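Local atomic coordinates of divalent ion tolerance protein CutA1 (Ehrlichia chaffeensis, PDB entry 4IYQ), a protein that belongs to the trimeric, ferredoxin-like CutA family and may bind copper ions. Residues Asn43-Glu47 and Asn48-Ala52; Leu80-Asn84 and Asp85-His89. All coordinates share one frame; numbering follows the deposited sequence.

Contact 1 of 2, residues Asn43-Glu47 and Asn48-Ala52; sequences NILLE and NKLIA
The amide of Asn-48 and the peptide carbonyl of Ile-44 are the flat groups that meet here. Asn-48 ND2 donates to Ile-44 O at 2.7 Å with an N-H...O angle of 158°; the acceptor lies close to the amide plane, whereas ND2 stands above one face of the carbonyl plane. On the opposite face the same oxygen takes the backbone N of Asn-48 (3.2 Å), so one residue grips Ile-44 O twice. The amide can curl back because CG of Asn-48 sits anti to its carbonyl carbon (chi1 -76°), alongside Ile-44, whose CG2 is 3.7 Å from ND2. The Glu-47 side chain, its carboxylate nearly perpendicular to that amide, comes to about 4 Å (nearest atoms) from a bound calcium ion. On the buried side, CG1 of Ile-51 meets Leu-45 CB at 3.7 Å and, over the same distance, Leu-46 CD2; the Leu-45 and Ile-51 side chains cross at about a right angle. Leu-80 from strand 69-83 touches both Leu-45 and Ile-51, while Leu-46 packs on Val-63 of the second subunit. Lys-49, with phi 55°, turns the chain: Leu-50 N bonds to Leu-45 O (3.0 Å) and Lys-49 N to Leu-46 O (2.9 Å), the paired bonds of a Schellman motif closing helix 35-47.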
loop_
_atom_site.group_PDB
_atom_site.type_symbol
_atom_site.label_atom_id
_atom_site.label_comp_id
_atom_site.label_asym_id
_atom_site.label_seq_id
_atom_site.Cartn_x
_atom_site.Cartn_y
_atom_site.Cartn_z
ATOM N N ASN A 43 10.092 10.664 -12.569
ATOM C CA ASN A 43 10.576 11.847 -13.250
ATOM C C ASN A 43 9.716 12.353 -14.402
ATOM O O ASN A 43 9.299 13.506 -14.393
ATOM C CB ASN A 43 11.981 11.571 -13.762
ATOM C CG ASN A 43 12.939 12.631 -13.366
ATOM O OD1 ASN A 43 13.447 12.623 -12.250
ATOM N ND2 ASN A 43 13.188 13.574 -14.262
ATOM N N ILE A 44 9.460 11.483 -15.384
ATOM C CA ILE A 44 8.671 11.829 -16.559
ATOM C C ILE A 44 7.262 12.301 -16.175
ATOM O O ILE A 44 6.774 13.302 -16.703
ATOM C CB ILE A 44 8.593 10.636 -17.564
ATOM C CG1 ILE A 44 9.952 10.444 -18.262
ATOM C CG2 ILE A 44 7.520 10.880 -18.626
ATOM C CD1 ILE A 44 10.142 9.082 -18.955
ATOM N N LEU A 45 6.625 11.610 -15.239
ATOM C CA LEU A 45 5.305 12.024 -14.786
ATOM C C LEU A 45 5.339 13.376 -14.071
ATOM O O LEU A 45 4.443 14.208 -14.252
ATOM C CB LEU A 45 4.703 10.973 -13.863
ATOM C CG LEU A 45 4.383 9.629 -14.516
ATOM C CD1 LEU A 45 4.025 8.610 -13.421
ATOM C CD2 LEU A 45 3.292 9.769 -15.550
ATOM N N LEU A 46 6.370 13.596 -13.258
ATOM C CA LEU A 46 6.495 14.860 -12.541
ATOM C C LEU A 46 6.686 16.019 -13.514
ATOM O O LEU A 46 6.049 17.067 -13.376
ATOM C CB LEU A 46 7.646 14.805 -11.534
ATOM C CG LEU A 46 7.323 14.043 -10.245
ATOM C CD1 LEU A 46 8.566 13.746 -9.436
ATOM C CD2 LEU A 46 6.344 14.836 -9.394
ATOM N N GLU A 47 7.550 15.838 -14.507
ATOM C CA GLU A 47 7.824 16.946 -15.402
ATOM C C GLU A 47 6.589 17.232 -16.256
ATOM O O GLU A 47 6.452 18.330 -16.778
ATOM C CB GLU A 47 9.085 16.717 -16.244
ATOM C CG GLU A 47 9.045 15.675 -17.317
ATOM C CD GLU A 47 10.334 15.707 -18.157
ATOM O OE1 GLU A 47 10.412 14.972 -19.176
ATOM O OE2 GLU A 47 11.267 16.472 -17.783
ATOM N N ASN A 48 5.693 16.255 -16.395
ATOM C CA ASN A 48 4.444 16.486 -17.117
ATOM C C ASN A 48 3.316 16.953 -16.205
ATOM O O ASN A 48 2.165 17.034 -16.635
ATOM C CB ASN A 48 3.980 15.228 -17.867
ATOM C CG ASN A 48 4.781 14.962 -19.134
ATOM O OD1 ASN A 48 4.495 15.532 -20.184
ATOM N ND2 ASN A 48 5.747 14.054 -19.055
ATOM N N LYS A 49 3.641 17.219 -14.938
ATOM C CA LYS A 49 2.652 17.671 -13.971
ATOM C C LYS A 49 1.476 16.701 -13.887
ATOM O O LYS A 49 0.341 17.123 -13.661
ATOM C CB LYS A 49 2.156 19.081 -14.317
ATOM C CG LYS A 49 3.198 20.144 -14.117
ATOM C CD LYS A 49 2.684 21.508 -14.517
ATOM C CE LYS A 49 1.616 22.022 -13.586
ATOM N NZ LYS A 49 2.058 23.250 -12.856
ATOM N N LEU A 50 1.747 15.415 -14.118
ATOM C CA LEU A 50 0.713 14.376 -14.053
ATOM C C LEU A 50 0.597 13.761 -12.661
ATOM O O LEU A 50 -0.432 13.172 -12.325
ATOM C CB LEU A 50 0.986 13.274 -15.080
ATOM C CG LEU A 50 0.607 13.510 -16.539
ATOM C CD1 LEU A 50 1.179 12.402 -17.404
ATOM C CD2 LEU A 50 -0.895 13.514 -16.632
ATOM N N ILE A 51 1.669 13.871 -11.877
ATOM C CA ILE A 51 1.656 13.505 -10.461
ATOM C C ILE A 51 2.319 14.612 -9.627
ATOM O O ILE A 51 3.011 15.479 -10.171
ATOM C CB ILE A 51 2.384 12.173 -10.197
ATOM C CG1 ILE A 51 3.881 12.322 -10.525
ATOM C CG2 ILE A 51 1.721 11.054 -10.985
ATOM C CD1 ILE A 51 4.757 11.232 -9.972
ATOM N N ALA A 52 2.115 14.553 -8.313
ATOM C CA ALA A 52 2.694 15.488 -7.353
ATOM C C ALA A 52 3.917 14.885 -6.658
ATOM O O ALA A 52 4.820 15.594 -6.211
ATOM C CB ALA A 52 1.633 15.895 -6.304
#

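Contact 2 of 2, residues Leu80-Asn84 and Asp85-His89; sequences LKTTN and DLVQH
A tight strand-to-helix connection joins strand 69-83 to helix 87-97, and its central bond runs from Leu-86 N to Thr-83 O (3.0 Å, N-H...O angle 158°). The three-residue spacing and the helical backbone angles of Asn-84 and Asp-85 make this a type I beta turn; Leu-86 N stands above the plane of the Thr-83 carbonyl. Beside it, Thr-83 OG1 donates to Asp-85 OD1 at 2.6 Å, and OD1 receives it on its syn lone pair. The two side chains lie side by side and point the same way; with chi1 57°, the threonine hydroxyl occupies the position between its backbone N and carbonyl carbon that brings it to the acid. Leu-86 CD1 touches both threonine hydroxyls, 3.5 Å from Thr-82 OG1 and 3.6 Å from Thr-83 OG1. The Thr-82 hydroxyl has its polar partner in Leu-50 O. Val-87 CG2 rests 3.7 Å from Asn-84 O, and a water bridges the turn to the helix, donating to Asn-84 O and accepting from Gln-88 N (2.8 Å). Thr-125 of helix 115-125 touches both Thr-83 and Leu-86. The geometry is that of a beta turn braced by a threonine-aspartate bond, passing the chain from strand to helix in the ferredoxin-like fold.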
loop_
_atom_site.group_PDB
_atom_site.type_symbol
_atom_site.label_atom_id
_atom_site.label_comp_id
_atom_site.label_asym_id
_atom_site.label_seq_id
_atom_site.Cartn_x
_atom_site.Cartn_y
_atom_site.Cartn_z
ATOM N N LEU A 80 2.214 6.532 -6.588
ATOM C CA LEU A 80 2.171 7.823 -7.237
ATOM C C LEU A 80 0.936 8.572 -6.765
ATOM O O LEU A 80 -0.128 7.966 -6.595
ATOM C CB LEU A 80 2.156 7.640 -8.749
ATOM C CG LEU A 80 3.277 6.712 -9.221
ATOM C CD1 LEU A 80 2.937 6.033 -10.547
ATOM C CD2 LEU A 80 4.564 7.497 -9.335
ATOM N N LYS A 81 1.073 9.867 -6.499
ATOM C CA LYS A 81 -0.065 10.645 -6.022
ATOM C C LYS A 81 -0.486 11.742 -6.986
ATOM O O LYS A 81 0.326 12.570 -7.408
ATOM C CB LYS A 81 0.245 11.242 -4.647
ATOM C CG LYS A 81 0.976 10.266 -3.735
ATOM C CD LYS A 81 0.842 10.651 -2.284
ATOM C CE LYS A 81 1.955 10.021 -1.462
ATOM N NZ LYS A 81 3.226 10.799 -1.596
ATOM N N THR A 82 -1.775 11.771 -7.303
ATOM C CA THR A 82 -2.306 12.785 -8.208
ATOM C C THR A 82 -3.782 13.111 -7.902
ATOM O O THR A 82 -4.322 12.653 -6.912
ATOM C CB THR A 82 -2.141 12.343 -9.684
ATOM O OG1 THR A 82 -2.512 13.426 -10.536
ATOM C CG2 THR A 82 -2.996 11.119 -10.010
ATOM N N THR A 83 -4.424 13.920 -8.737
ATOM C CA THR A 83 -5.852 14.176 -8.571
ATOM C C THR A 83 -6.633 13.220 -9.470
ATOM O O THR A 83 -6.103 12.733 -10.485
ATOM C CB THR A 83 -6.240 15.647 -8.903
ATOM O OG1 THR A 83 -5.838 15.967 -10.239
ATOM C CG2 THR A 83 -5.592 16.634 -7.925
ATOM N N ASN A 84 -7.893 12.971 -9.110
ATOM C CA ASN A 84 -8.703 11.964 -9.796
ATOM C C ASN A 84 -8.964 12.220 -11.287
ATOM O O ASN A 84 -9.200 11.291 -12.045
ATOM C CB ASN A 84 -10.052 11.779 -9.078
ATOM C CG ASN A 84 -10.791 13.082 -8.867
ATOM O OD1 ASN A 84 -10.393 14.124 -9.384
ATOM N ND2 ASN A 84 -11.900 13.024 -8.126
ATOM N N ASP A 85 -8.926 13.464 -11.720
ATOM C CA ASP A 85 -9.172 13.739 -13.125
ATOM C C ASP A 85 -7.941 13.429 -13.977
ATOM O O ASP A 85 -8.006 13.458 -15.214
ATOM C CB ASP A 85 -9.581 15.188 -13.325
ATOM C CG ASP A 85 -8.573 16.126 -12.758
ATOM O OD1 ASP A 85 -7.992 15.781 -11.704
ATOM O OD2 ASP A 85 -8.322 17.175 -13.371
ATOM N N LEU A 86 -6.816 13.147 -13.328
ATOM C CA LEU A 86 -5.584 12.901 -14.078
ATOM C C LEU A 86 -5.214 11.412 -14.127
ATOM O O LEU A 86 -4.245 11.029 -14.783
ATOM C CB LEU A 86 -4.423 13.714 -13.481
ATOM C CG LEU A 86 -4.541 15.251 -13.521
ATOM C CD1 LEU A 86 -3.376 15.929 -12.812
ATOM C CD2 LEU A 86 -4.690 15.762 -14.946
ATOM N N VAL A 87 -5.996 10.579 -13.449
ATOM C CA VAL A 87 -5.684 9.155 -13.321
ATOM C C VAL A 87 -5.576 8.434 -14.663
ATOM O O VAL A 87 -4.616 7.699 -14.928
ATOM C CB VAL A 87 -6.748 8.438 -12.462
ATOM C CG1 VAL A 87 -6.640 6.914 -12.598
ATOM C CG2 VAL A 87 -6.623 8.871 -11.036
ATOM N N GLN A 88 -6.556 8.655 -15.517
ATOM C CA GLN A 88 -6.528 8.007 -16.805
ATOM C C GLN A 88 -5.316 8.516 -17.640
ATOM O O GLN A 88 -4.594 7.722 -18.249
ATOM C CB GLN A 88 -7.854 8.235 -17.522
ATOM C CG GLN A 88 -8.174 7.119 -18.472
ATOM C CD GLN A 88 -8.246 5.786 -17.738
ATOM O OE1 GLN A 88 -9.087 5.592 -16.854
ATOM N NE2 GLN A 88 -7.339 4.872 -18.080
ATOM N N HIS A 89 -5.067 9.828 -17.636
ATOM C CA HIS A 89 -3.939 10.385 -18.389
ATOM C C HIS A 89 -2.617 9.823 -17.845
ATOM O O HIS A 89 -1.730 9.453 -18.617
ATOM C CB HIS A 89 -3.926 11.921 -18.324
ATOM C CG HIS A 89 -4.978 12.577 -19.166
ATOM N ND1 HIS A 89 -5.345 12.104 -20.411
ATOM C CD2 HIS A 89 -5.773 13.651 -18.926
ATOM C CE1 HIS A 89 -6.304 12.870 -20.908
ATOM N NE2 HIS A 89 -6.584 13.811 -20.024
HETATM O O HOH W 1 -8.681 10.346 -14.890
#

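From the N terminus the chain runs through strand 25-32 into helix 35-47, whose end contact 1 forms before strand 53-66 begins. Strands 53-66 and 69-83 follow, and contact 2 then turns the second of them into helix 87-97. The two are therefore in series, each a local reversal, and neither encloses nor crosses the other. Their centres are nevertheless only 10 Å apart and they touch directly: Leu-50 O and Thr-82 OG1, 2.8 Å apart, and Ala-52 N and Lys-81 O, also at 2.8 Å, are probable hydrogen bonds, and Ile-51 CD1 packs on Leu-80 CD2. With Leu-50 also touching His-89, they tie the end of the first helix to the sheet and to the start of the second helix.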